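Local structure of putative c-1-tetrahydrofolate synthase, cytoplasmic (Leishmania major, 4A26) at residues Q7-K12 with A267-P272; G39-I44 with P94-I99; R113-I118 with D125-V130; V214-G219 with V255-F260. The protein probably catalyses the NAD(P)-dependent oxidation of N5,N10-methylenetetrahydrofolate and the hydrolysis of the resulting methenyl form, two linked steps of one-carbon metabolism. All coordinates share one frame; numbering follows the deposited sequence.

Contact 1 (Q7-K12 with A267-P272); sequences QIIDGK and AAWISP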
# COMPACT_ATOMS: atom_id res chain seq x y z
N GLN A 7 23.31 12.45 -17.93
CA GLN A 7 23.01 13.81 -17.52
C GLN A 7 22.62 13.79 -16.05
O GLN A 7 22.16 12.77 -15.54
CB GLN A 7 21.89 14.39 -18.38
CG GLN A 7 22.05 15.87 -18.69
CD GLN A 7 21.41 16.26 -20.00
OE1 GLN A 7 20.41 15.65 -20.43
NE2 GLN A 7 21.97 17.27 -20.66
N ILE A 8 22.79 14.92 -15.39
CA ILE A 8 22.68 14.99 -13.94
C ILE A 8 21.36 15.62 -13.54
O ILE A 8 21.11 16.78 -13.83
CB ILE A 8 23.87 15.75 -13.34
CG1 ILE A 8 25.16 14.94 -13.57
CG2 ILE A 8 23.66 16.01 -11.86
CD1 ILE A 8 26.42 15.55 -12.98
N ILE A 9 20.51 14.82 -12.88
CA ILE A 9 19.22 15.27 -12.39
C ILE A 9 19.47 16.25 -11.23
O ILE A 9 19.64 15.83 -10.09
CB ILE A 9 18.37 14.08 -11.88
CG1 ILE A 9 18.07 13.09 -13.02
CG2 ILE A 9 17.06 14.55 -11.28
CD1 ILE A 9 17.29 11.87 -12.58
N ASP A 10 19.50 17.54 -11.55
CA ASP A 10 19.75 18.56 -10.53
C ASP A 10 18.52 18.79 -9.64
O ASP A 10 17.75 19.73 -9.85
CB ASP A 10 20.20 19.88 -11.17
CG ASP A 10 20.70 20.89 -10.15
OD1 ASP A 10 20.64 20.59 -8.93
OD2 ASP A 10 21.14 22.00 -10.56
N GLY A 11 18.37 17.92 -8.64
CA GLY A 11 17.29 18.04 -7.65
C GLY A 11 17.24 19.37 -6.92
O GLY A 11 16.16 19.88 -6.66
N LYS A 12 18.41 19.92 -6.60
CA LYS A 12 18.52 21.22 -5.92
C LYS A 12 17.84 22.33 -6.72
O LYS A 12 17.09 23.15 -6.17
CB LYS A 12 19.99 21.60 -5.68
CG LYS A 12 20.60 21.02 -4.40
N ALA A 267 24.21 5.16 -17.71
CA ALA A 267 22.90 5.80 -17.54
C ALA A 267 22.69 6.97 -18.50
O ALA A 267 23.65 7.56 -18.99
CB ALA A 267 22.72 6.27 -16.10
N ALA A 268 21.43 7.29 -18.75
CA ALA A 268 21.06 8.51 -19.48
C ALA A 268 20.79 9.65 -18.50
O ALA A 268 21.13 10.80 -18.76
CB ALA A 268 19.84 8.26 -20.35
N TRP A 269 20.17 9.31 -17.37
CA TRP A 269 19.91 10.27 -16.30
C TRP A 269 20.30 9.69 -14.95
O TRP A 269 20.13 8.50 -14.70
CB TRP A 269 18.43 10.65 -16.27
CG TRP A 269 18.00 11.48 -17.43
CD1 TRP A 269 17.54 11.02 -18.64
CD2 TRP A 269 17.97 12.91 -17.51
NE1 TRP A 269 17.23 12.09 -19.46
CE2 TRP A 269 17.48 13.26 -18.79
CE3 TRP A 269 18.31 13.94 -16.61
CZ2 TRP A 269 17.33 14.58 -19.20
CZ3 TRP A 269 18.16 15.26 -17.02
CH2 TRP A 269 17.67 15.57 -18.31
N ILE A 270 20.83 10.54 -14.07
CA ILE A 270 21.20 10.14 -12.72
C ILE A 270 21.12 11.33 -11.77
O ILE A 270 21.30 12.48 -12.19
CB ILE A 270 22.61 9.50 -12.71
CG1 ILE A 270 22.94 8.89 -11.35
CG2 ILE A 270 23.67 10.52 -13.09
CD1 ILE A 270 23.98 7.80 -11.44
N SER A 271 20.82 11.07 -10.50
CA SER A 271 20.83 12.11 -9.47
C SER A 271 21.90 11.78 -8.44
O SER A 271 21.82 10.75 -7.77
CB SER A 271 19.47 12.20 -8.78
OG SER A 271 19.23 11.04 -8.00
N PRO A 272 22.90 12.66 -8.29
CA PRO A 272 24.02 12.36 -7.40
C PRO A 272 23.69 12.62 -5.94
O PRO A 272 22.73 13.33 -5.63
CB PRO A 272 25.08 13.34 -7.87
CG PRO A 272 24.29 14.54 -8.27
CD PRO A 272 22.98 14.03 -8.82
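Gln7 and Ile8 form a short edge strand, which pairs in parallel with Trp269 and Ile270 in the sheet of the NAD(P)-binding domain. Three backbone bonds join the two segments. Gln7 N donates to Ala268 O at 2.9 Å and Ile270 N to Gln7 O at 3.0 Å. Ile9 N then reaches Ile270 O at 2.6 Å. On one face of the sheet, Gln7 and Trp269 lie side by side and point the same way. Gln7 CB sits over the six-membered ring of Trp269, 4.1 Å from its centroid, in a CH-pi contact. Further out, Gln7 OE1 is 3.5 Å from Trp269 CH2, with the amide turned 43° from the ring plane. Ile9 crosses Trp269 at about a right angle. Its CG1, placed beside the backbone N (chi1 -62°), is 3.7 Å from Trp269 CE3. Leu155 and Cys159 of helix 147-159 also pack on Ile9. Ile8 and Ile270 occupy the other face with Phe260. There Ile8 CG2 meets Pro272 CD at 3.7 Å. The strand then gives way to helix 11-32, with Asp10 at the N-cap. The pairing adds an N-terminal edge strand to a parallel sheet of the Rossmann type.

Contact 2 (G39-I44 with P94-I99); sequences GLASII and PNCHGI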
# COMPACT_ATOMS: atom_id res chain seq x y z
N GLY A 39 -0.58 27.18 6.79
CA GLY A 39 0.19 27.07 8.01
C GLY A 39 0.78 25.68 8.11
O GLY A 39 0.06 24.69 8.04
N LEU A 40 2.10 25.62 8.23
CA LEU A 40 2.79 24.38 8.54
C LEU A 40 3.14 24.40 10.02
O LEU A 40 3.88 25.27 10.47
CB LEU A 40 4.06 24.24 7.71
CG LEU A 40 4.84 22.94 7.90
CD1 LEU A 40 3.94 21.73 7.66
CD2 LEU A 40 6.05 22.91 6.99
N ALA A 41 2.60 23.44 10.76
CA ALA A 41 2.85 23.32 12.18
C ALA A 41 3.78 22.15 12.45
O ALA A 41 3.69 21.12 11.79
CB ALA A 41 1.55 23.13 12.94
N SER A 42 4.68 22.31 13.42
CA SER A 42 5.54 21.22 13.85
C SER A 42 5.51 21.10 15.37
O SER A 42 5.30 22.09 16.08
CB SER A 42 6.98 21.43 13.37
OG SER A 42 7.52 22.64 13.87
N ILE A 43 5.71 19.88 15.85
CA ILE A 43 5.89 19.63 17.27
C ILE A 43 7.24 18.96 17.47
O ILE A 43 7.54 17.95 16.85
CB ILE A 43 4.76 18.74 17.85
CG1 ILE A 43 3.41 19.43 17.70
CG2 ILE A 43 5.01 18.47 19.32
CD1 ILE A 43 2.23 18.57 18.12
N ILE A 44 8.07 19.55 18.33
CA ILE A 44 9.34 18.97 18.71
C ILE A 44 9.35 18.84 20.23
O ILE A 44 8.90 19.75 20.94
CB ILE A 44 10.55 19.81 18.21
CG1 ILE A 44 11.86 19.08 18.47
CG2 ILE A 44 10.57 21.18 18.87
CD1 ILE A 44 13.09 19.85 18.03
N PRO A 94 -7.61 26.11 12.79
CA PRO A 94 -7.82 26.29 11.35
C PRO A 94 -6.75 27.13 10.65
O PRO A 94 -6.73 27.18 9.42
CB PRO A 94 -9.19 26.97 11.26
CG PRO A 94 -9.38 27.64 12.57
CD PRO A 94 -8.58 26.88 13.59
N ASN A 95 -5.87 27.77 11.42
CA ASN A 95 -4.72 28.50 10.86
C ASN A 95 -3.62 27.53 10.42
O ASN A 95 -2.75 27.88 9.62
CB ASN A 95 -4.16 29.49 11.88
CG ASN A 95 -5.21 30.45 12.41
OD1 ASN A 95 -5.53 31.44 11.77
ND2 ASN A 95 -5.74 30.15 13.59
N CYS A 96 -3.67 26.31 10.96
CA CYS A 96 -2.68 25.28 10.72
C CYS A 96 -3.29 24.19 9.85
O CYS A 96 -4.31 23.60 10.21
CB CYS A 96 -2.22 24.69 12.06
SG CYS A 96 -1.76 22.96 12.01
N HIS A 97 -2.65 23.92 8.72
CA HIS A 97 -3.16 22.97 7.72
C HIS A 97 -2.32 21.71 7.63
O HIS A 97 -2.84 20.64 7.34
CB HIS A 97 -3.24 23.66 6.36
CG HIS A 97 -4.05 24.91 6.36
ND1 HIS A 97 -3.55 26.11 6.81
CD2 HIS A 97 -5.33 25.15 6.01
CE1 HIS A 97 -4.48 27.04 6.72
NE2 HIS A 97 -5.58 26.48 6.24
N GLY A 98 -1.01 21.84 7.87
CA GLY A 98 -0.11 20.69 7.95
C GLY A 98 0.44 20.55 9.36
O GLY A 98 0.70 21.55 10.05
N ILE A 99 0.62 19.30 9.79
CA ILE A 99 1.12 18.99 11.13
C ILE A 99 2.16 17.89 11.06
O ILE A 99 1.86 16.77 10.65
CB ILE A 99 -0.02 18.54 12.07
CG1 ILE A 99 -1.02 19.68 12.31
CG2 ILE A 99 0.53 18.06 13.41
CD1 ILE A 99 -2.24 19.28 13.12
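Strands 39-45 and 98-101 run parallel, with Leu40 level with Gly98 and Ala41 with Ile99. Gly39 O accepts two backbone bonds, from His97 N at 2.9 Å and from Gly98 N at 3.0 Å. Two residues after Gly39, Ala41 N donates to Gly98 O at 2.8 Å. The start of the pairing has a side-chain partner. Gly39 N donates to His97 ND1 at 3.2 Å, and the donor lies 21° out of the imidazole plane. Chi1 (-55°) carries the ring toward Gly39 and chi2 (80°) turns its ND1 edge to the Gly39 N-H. The same ring meets Phe293 edge-to-face, so helix 279-297 packs against this corner. The strands belong to the three-stranded parallel sheet of the catalytic domain, where 39-45 is the middle strand and 68-74 flanks it on the other side. The chain between them forms two successive right-handed beta-alpha-beta crossovers, as is usual in alpha/beta folds. On one face of the sheet, Ala41 CB touches Cys96 SG at 3.4 Å and lies 4.3 Å from Ile99 CG1. Leu90 of helix 80-91 packs on Ile99. On the other face, Leu40 CD1 comes 4.0 Å from Gly98 O. Leu285 of helix 279-297 packs on Leu40.

Contact 3 (R113-I118 with D125-V130); sequences RAIEKI and DALLPV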
# COMPACT_ATOMS: atom_id res chain seq x y z
N ARG A 113 1.52 6.33 18.42
CA ARG A 113 0.34 6.79 19.16
C ARG A 113 0.19 8.31 19.09
O ARG A 113 -0.93 8.82 18.97
CB ARG A 113 0.41 6.30 20.61
CG ARG A 113 -0.64 6.89 21.56
CD ARG A 113 -1.00 5.92 22.70
NE ARG A 113 -1.29 6.62 23.96
CZ ARG A 113 -2.39 7.32 24.21
NH1 ARG A 113 -3.35 7.45 23.30
NH2 ARG A 113 -2.54 7.90 25.40
N ALA A 114 1.31 9.04 19.15
CA ALA A 114 1.29 10.49 19.01
C ALA A 114 0.91 10.91 17.59
O ALA A 114 0.26 11.93 17.40
CB ALA A 114 2.64 11.08 19.39
N ILE A 115 1.34 10.12 16.61
CA ILE A 115 1.01 10.37 15.20
C ILE A 115 -0.45 10.03 14.86
O ILE A 115 -1.04 10.66 13.98
CB ILE A 115 1.94 9.57 14.26
CG1 ILE A 115 3.38 10.11 14.34
CG2 ILE A 115 1.46 9.63 12.83
CD1 ILE A 115 4.44 9.13 13.87
N GLU A 116 -1.02 9.04 15.54
CA GLU A 116 -2.40 8.62 15.28
C GLU A 116 -3.39 9.73 15.65
O GLU A 116 -4.45 9.85 15.04
CB GLU A 116 -2.73 7.32 16.04
CG GLU A 116 -3.53 6.29 15.23
CD GLU A 116 -2.70 5.53 14.19
OE1 GLU A 116 -1.58 5.99 13.84
OE2 GLU A 116 -3.16 4.46 13.71
N LYS A 117 -3.02 10.54 16.65
CA LYS A 117 -3.81 11.71 17.07
C LYS A 117 -4.00 12.73 15.96
O LYS A 117 -5.01 13.45 15.95
CB LYS A 117 -3.17 12.41 18.27
CG LYS A 117 -3.70 11.95 19.61
CD LYS A 117 -5.00 12.66 20.00
CE LYS A 117 -5.60 12.04 21.27
NZ LYS A 117 -6.86 12.71 21.71
N ILE A 118 -3.04 12.83 15.04
CA ILE A 118 -3.13 13.79 13.95
C ILE A 118 -4.33 13.45 13.08
O ILE A 118 -4.57 12.28 12.78
CB ILE A 118 -1.85 13.82 13.08
CG1 ILE A 118 -0.64 14.29 13.90
CG2 ILE A 118 -2.04 14.75 11.89
CD1 ILE A 118 0.69 14.02 13.22
N ASP A 125 3.20 14.66 6.53
CA ASP A 125 4.21 13.64 6.21
C ASP A 125 3.60 12.34 5.66
O ASP A 125 4.33 11.50 5.12
CB ASP A 125 5.11 13.35 7.42
CG ASP A 125 6.39 14.18 7.43
OD1 ASP A 125 6.96 14.43 6.34
OD2 ASP A 125 6.85 14.57 8.54
N ALA A 126 2.29 12.18 5.80
CA ALA A 126 1.59 10.99 5.32
C ALA A 126 2.03 9.74 6.09
O ALA A 126 2.27 8.69 5.48
CB ALA A 126 1.81 10.80 3.83
N LEU A 127 2.12 9.87 7.41
CA LEU A 127 2.58 8.78 8.28
C LEU A 127 1.44 7.92 8.84
O LEU A 127 1.68 6.84 9.37
CB LEU A 127 3.40 9.37 9.44
CG LEU A 127 4.77 9.92 9.04
CD1 LEU A 127 5.28 10.92 10.07
CD2 LEU A 127 5.78 8.78 8.84
N LEU A 128 0.20 8.41 8.73
CA LEU A 128 -0.97 7.67 9.19
C LEU A 128 -1.24 6.48 8.27
O LEU A 128 -1.05 6.57 7.06
CB LEU A 128 -2.20 8.58 9.22
CG LEU A 128 -2.31 9.58 10.37
CD1 LEU A 128 -3.47 10.53 10.12
CD2 LEU A 128 -2.50 8.87 11.69
N PRO A 129 -1.68 5.34 8.85
CA PRO A 129 -2.05 4.18 8.03
C PRO A 129 -3.11 4.46 6.98
O PRO A 129 -3.00 3.99 5.84
CB PRO A 129 -2.57 3.18 9.06
CG PRO A 129 -1.83 3.51 10.30
CD PRO A 129 -1.62 5.00 10.28
N VAL A 130 -4.13 5.24 7.34
CA VAL A 130 -5.20 5.59 6.40
C VAL A 130 -4.66 6.31 5.16
O VAL A 130 -5.10 6.04 4.04
CB VAL A 130 -6.33 6.41 7.09
CG1 VAL A 130 -5.80 7.74 7.61
CG2 VAL A 130 -7.50 6.61 6.14
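Ile115 O accepts a backbone bond from Ile118 N at 3.1 Å, and methyl CD2 of Leu128 lies against the same oxygen at 3.3 Å. No hydrogen bond crosses between the two segments. The contact is made by side chains and rests mainly on Leu128. Its chi1 of -76° leaves CG anti to the carbonyl carbon, and the two methyls divide the work. CD2 also reaches Glu116 CA at 3.6 Å, while CD1 meets Ile118 O at 3.4 Å. Ile115 and Leu128 slide past each other in opposite directions. The CG2 branch of Ile115 touches Leu127 CB at 3.9 Å and also faces Leu128 CD2, 4.2 Å away. The contact closes the loop that leads from helix 111-116 of the catalytic domain into helix 129-136, which runs toward the NAD(P)-binding domain. Leu128 is the N-cap residue of helix 129-136, and its N is bonded to Asp123 OD2. The Glu116 chain bends at chi2 (76°) and brings its carboxylate obliquely across Pro129, with OE1 3.7 Å from Pro129 CD. The charge is met elsewhere: Glu116 OE2 makes a salt bridge to Arg140 NH2 of the second subunit, whose Arg140 also packs on Pro129 and whose Tyr137 packs on Leu127.

Contact 4 (V214-G219 with V255-F260); sequences VIAAMG and VGDVCF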
# COMPACT_ATOMS: atom_id res chain seq x y z
N VAL A 214 15.65 3.10 -11.90
CA VAL A 214 16.23 2.48 -10.71
C VAL A 214 16.22 3.46 -9.56
O VAL A 214 16.71 4.59 -9.69
CB VAL A 214 17.69 2.03 -10.93
CG1 VAL A 214 18.24 1.39 -9.67
CG2 VAL A 214 17.79 1.07 -12.11
N ILE A 215 15.67 3.03 -8.43
CA ILE A 215 15.60 3.84 -7.23
C ILE A 215 16.46 3.16 -6.17
O ILE A 215 16.13 2.07 -5.70
CB ILE A 215 14.15 4.00 -6.73
CG1 ILE A 215 13.20 4.31 -7.89
CG2 ILE A 215 14.05 5.11 -5.71
CD1 ILE A 215 13.56 5.55 -8.67
N ALA A 216 17.59 3.79 -5.84
CA ALA A 216 18.52 3.24 -4.86
C ALA A 216 18.19 3.78 -3.47
O ALA A 216 18.53 4.92 -3.14
CB ALA A 216 19.94 3.59 -5.25
N ALA A 217 17.53 2.96 -2.67
CA ALA A 217 17.03 3.37 -1.36
C ALA A 217 17.40 2.40 -0.24
O ALA A 217 16.76 2.40 0.81
CB ALA A 217 15.52 3.54 -1.41
N MET A 218 18.42 1.57 -0.45
CA MET A 218 18.80 0.57 0.56
C MET A 218 19.51 1.21 1.75
O MET A 218 19.32 0.77 2.88
CB MET A 218 19.67 -0.54 -0.05
CG MET A 218 18.91 -1.51 -0.92
SD MET A 218 18.47 -3.07 -0.12
CE MET A 218 17.74 -2.52 1.43
N GLY A 219 20.31 2.24 1.49
CA GLY A 219 21.09 2.93 2.52
C GLY A 219 22.50 2.38 2.72
O GLY A 219 23.09 2.55 3.78
N VAL A 255 27.64 9.99 1.04
CA VAL A 255 27.86 9.15 -0.13
C VAL A 255 26.63 8.29 -0.40
O VAL A 255 26.08 7.69 0.53
CB VAL A 255 29.08 8.23 0.07
CG1 VAL A 255 29.59 7.73 -1.28
CG2 VAL A 255 30.18 8.95 0.82
N GLY A 256 26.20 8.24 -1.66
CA GLY A 256 24.99 7.52 -2.04
C GLY A 256 25.20 6.03 -2.26
O GLY A 256 26.32 5.53 -2.21
N ASP A 257 24.09 5.33 -2.49
CA ASP A 257 24.10 3.89 -2.79
C ASP A 257 24.79 3.57 -4.12
O ASP A 257 25.38 2.50 -4.28
CB ASP A 257 22.67 3.34 -2.85
CG ASP A 257 22.08 3.08 -1.47
OD1 ASP A 257 22.52 3.71 -0.49
OD2 ASP A 257 21.16 2.24 -1.39
N VAL A 258 24.70 4.50 -5.06
CA VAL A 258 25.19 4.28 -6.41
C VAL A 258 26.62 4.76 -6.55
O VAL A 258 26.98 5.78 -5.98
CB VAL A 258 24.32 5.03 -7.43
CG1 VAL A 258 24.80 4.77 -8.85
CG2 VAL A 258 22.85 4.64 -7.27
N CYS A 259 27.43 4.00 -7.28
CA CYS A 259 28.75 4.46 -7.69
C CYS A 259 28.55 5.39 -8.87
O CYS A 259 28.39 4.94 -10.00
CB CYS A 259 29.65 3.29 -8.07
SG CYS A 259 30.01 2.19 -6.70
N PHE A 260 28.56 6.69 -8.59
CA PHE A 260 28.16 7.68 -9.57
C PHE A 260 28.95 7.63 -10.87
O PHE A 260 28.38 7.51 -11.95
CB PHE A 260 28.25 9.08 -8.96
CG PHE A 260 27.93 10.16 -9.94
CD1 PHE A 260 26.61 10.45 -10.26
CD2 PHE A 260 28.94 10.87 -10.57
CE1 PHE A 260 26.30 11.43 -11.18
CE2 PHE A 260 28.64 11.86 -11.49
CZ PHE A 260 27.32 12.14 -11.80
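The carboxylate of Asp257 receives the backbone N-H groups of Met218 and Gly219, which follow the end of strand 213-216. The sound bond is Gly219 N to Asp257 OD2, 3.0 Å long with an angle of 147° at the hydrogen. It uses the syn lone pair of OD2, on the side of the other oxygen. Two weak bonds add to it. Met218 N reaches Asp257 OD2 at 3.0 Å, but at only 123°. Gly219 N leans toward Asp257 OD1 at 3.3 Å. OD2 thus takes two donors, and Gly219 N is shared between both oxygens. With chi1 at -79° the carboxylate of Asp257 swings toward the loop 217-219. The Asp257 main chain has its own partner: its N donates to Asp237 OD1, and the next N-H, of Val258, goes to Asp237 OD2. One aspartate therefore receives the 257-258 backbone, while the other receives the 218-219 backbone. Nearer the main chain of Asp257 the contact is apolar. Ala216 CB packs on Asp257 CB at 3.6 Å and on Val258 CG2 at 3.7 Å. Val258 continues onto Val235 and Ile270 of the neighbouring strands. Gly219 O has a weak bond of its own, to Thr241 OG1. The loop 217-219 leaves the C-terminal end of a parallel strand, the end at which Rossmann-type folds usually bind the dinucleotide.

In the fold
Contacts 1 and 4 belong to the six-stranded parallel sheet of the NAD(P)-binding domain. Their centres are 12 Å apart, and Phe260 and Val258 of contact 4 pack on Ile8, Ile270 and Pro272 of contact 1. Contacts 2 and 3 lie on the opposite side of the chain's centre, in and beside the three-stranded catalytic sheet. Their centres are 14 Å apart, and Ile99 touches Ile118. Contact 1 is 33 Å from both, centre to centre. Along the chain, contacts 2, 3 and 4 follow in series inside the loop that contact 1 closes. The N-terminal strand thus sits in the cofactor-domain sheet, and helix 11-32 carries the chain to the catalytic sheet, tying the two domains together.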